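Local coordinates for protein farnesyltransferase, putative (Trypanosoma cruzi, PDB 3WCA) that probably catalyses the condensation of two farnesyl diphosphate molecules to squalene, the first step from farnesyl diphosphate towards lanosterol, at residues A[298-302]-A[303-307]. The protein carries 1 engineered substitution. Residues are numbered along the deposited sequence; the frame is centred on the assembly and turned at random.
Sequences KDVFH and TKVKT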
loop_
_atom_site.group_PDB
_atom_site.type_symbol
_atom_site.label_atom_id
_atom_site.label_comp_id
_atom_site.label_asym_id
_atom_site.label_seq_id
_atom_site.Cartn_x
_atom_site.Cartn_y
_atom_site.Cartn_z
ATOM N N LYS A 298 -13.822 -13.913 11.345
ATOM C CA LYS A 298 -13.215 -13.793 12.662
ATOM C C LYS A 298 -11.804 -14.376 12.778
ATOM O O LYS A 298 -11.117 -14.163 13.778
ATOM C CB LYS A 298 -14.155 -14.378 13.737
ATOM C CG LYS A 298 -13.836 -15.764 14.221
ATOM C CD LYS A 298 -14.346 -16.826 13.283
ATOM C CE LYS A 298 -14.203 -18.194 13.930
ATOM N NZ LYS A 298 -14.950 -18.260 15.214
ATOM N N ASP A 299 -11.363 -15.086 11.748
ATOM C CA ASP A 299 -10.027 -15.672 11.745
ATOM C C ASP A 299 -8.990 -14.565 11.690
ATOM O O ASP A 299 -7.841 -14.753 12.073
ATOM C CB ASP A 299 -9.832 -16.598 10.537
ATOM C CG ASP A 299 -10.619 -17.896 10.656
ATOM O OD1 ASP A 299 -10.931 -18.289 11.795
ATOM O OD2 ASP A 299 -10.905 -18.531 9.613
ATOM N N VAL A 300 -9.408 -13.409 11.198
ATOM C CA VAL A 300 -8.534 -12.250 11.092
ATOM C C VAL A 300 -7.910 -11.888 12.444
ATOM O O VAL A 300 -6.824 -11.309 12.505
ATOM C CB VAL A 300 -9.339 -11.026 10.554
ATOM C CG1 VAL A 300 -8.551 -9.741 10.726
ATOM C CG2 VAL A 300 -9.694 -11.248 9.080
ATOM N N PHE A 301 -8.579 -12.252 13.533
ATOM C CA PHE A 301 -8.073 -11.892 14.845
ATOM C C PHE A 301 -7.127 -12.873 15.517
ATOM O O PHE A 301 -6.794 -12.706 16.689
ATOM C CB PHE A 301 -9.246 -11.529 15.753
ATOM C CG PHE A 301 -9.992 -10.304 15.288
ATOM C CD1 PHE A 301 -9.426 -9.046 15.411
ATOM C CD2 PHE A 301 -11.227 -10.419 14.658
ATOM C CE1 PHE A 301 -10.082 -7.918 14.908
ATOM C CE2 PHE A 301 -11.886 -9.294 14.152
ATOM C CZ PHE A 301 -11.310 -8.046 14.277
ATOM N N HIS A 302 -6.673 -13.876 14.774
ATOM C CA HIS A 302 -5.719 -14.832 15.320
ATOM C C HIS A 302 -4.758 -15.404 14.263
ATOM O O HIS A 302 -3.947 -16.276 14.563
ATOM C CB HIS A 302 -6.445 -15.963 16.060
ATOM C CG HIS A 302 -7.253 -16.856 15.172
ATOM N ND1 HIS A 302 -6.688 -17.618 14.171
ATOM C CD2 HIS A 302 -8.576 -17.141 15.161
ATOM C CE1 HIS A 302 -7.630 -18.335 13.583
ATOM N NE2 HIS A 302 -8.784 -18.065 14.166
ATOM N N THR A 303 -4.837 -14.905 13.033
ATOM C CA THR A 303 -3.945 -15.370 11.978
ATOM C C THR A 303 -4.042 -14.505 10.728
ATOM O O THR A 303 -4.947 -13.676 10.611
ATOM C CB THR A 303 -4.261 -16.808 11.562
ATOM O OG1 THR A 303 -3.179 -17.319 10.771
ATOM C CG2 THR A 303 -5.524 -16.845 10.736
ATOM N N LYS A 304 -3.118 -14.706 9.787
ATOM C CA LYS A 304 -3.143 -13.943 8.546
ATOM C C LYS A 304 -3.980 -14.654 7.501
ATOM O O LYS A 304 -3.689 -15.788 7.132
ATOM C CB LYS A 304 -1.746 -13.744 7.962
ATOM C CG LYS A 304 -1.782 -12.840 6.729
ATOM C CD LYS A 304 -0.572 -12.968 5.841
ATOM C CE LYS A 304 0.679 -12.440 6.493
ATOM N NZ LYS A 304 1.803 -12.497 5.513
ATOM N N VAL A 305 -5.013 -13.982 7.019
ATOM C CA VAL A 305 -5.880 -14.550 6.000
ATOM C C VAL A 305 -5.274 -14.215 4.630
ATOM O O VAL A 305 -5.004 -13.049 4.324
ATOM C CB VAL A 305 -7.304 -13.979 6.145
ATOM C CG1 VAL A 305 -8.184 -14.442 5.000
ATOM C CG2 VAL A 305 -7.898 -14.435 7.487
ATOM N N LYS A 306 -5.043 -15.250 3.824
ATOM C CA LYS A 306 -4.438 -15.101 2.501
ATOM C C LYS A 306 -5.162 -15.857 1.400
ATOM O O LYS A 306 -5.790 -16.881 1.649
ATOM C CB LYS A 306 -2.988 -15.595 2.525
ATOM C CG LYS A 306 -1.976 -14.568 3.006
ATOM C CD LYS A 306 -0.601 -14.840 2.398
ATOM C CE LYS A 306 0.141 -13.530 2.109
ATOM N NZ LYS A 306 -0.626 -12.653 1.157
ATOM N N THR A 307 -5.058 -15.350 0.176
ATOM C CA THR A 307 -5.678 -15.999 -0.967
ATOM C C THR A 307 -4.831 -17.221 -1.295
ATOM O O THR A 307 -3.720 -17.376 -0.799
ATOM C CB THR A 307 -5.695 -15.077 -2.202
ATOM O OG1 THR A 307 -4.350 -14.850 -2.646
ATOM C CG2 THR A 307 -6.338 -13.737 -1.855
#
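A short 3-10 turn, 298-301, unwinds into an extended chain in the loop between helices 274-294 and 309-318, and Asp-299 and Thr-303 meet where it ends. The carbonyl oxygen of Asp-299 accepts the usual turn bond from His-302 N, 3.1 Å away, and a weak, bent one from Thr-303 N at 3.2 Å (122° at the hydrogen). Asp-299 O also lies over the centre of one face of the His-302 imidazole, 3.7 Å above its plane. The ring gets there because CG sits between the backbone N and the carbonyl carbon (chi1 67°), which folds it back over the turn; the Asp-299 carboxylate suits it as acceptor, His-302 NE2 giving OD1 a weak hydrogen bond at 3.2 Å. Thr-303, beta-branched and suited to extended backbone, sets its methyl CG2 3.7 Å from His-302 ND1, side by side with the ring. Beyond it the chain runs extended, and Val-305 CG2 meets Val-300 CG2 at 4.0 Å, the two side chains crossing at about a right angle. Branched and apolar, they suit packing against helices: Leu-250 and Val-294 touch Val-300, and Leu-293 Val-305. Polar contacts thus gather round Asp-299 O, while the valines form an apolar side towards helices 243-258 and 274-294.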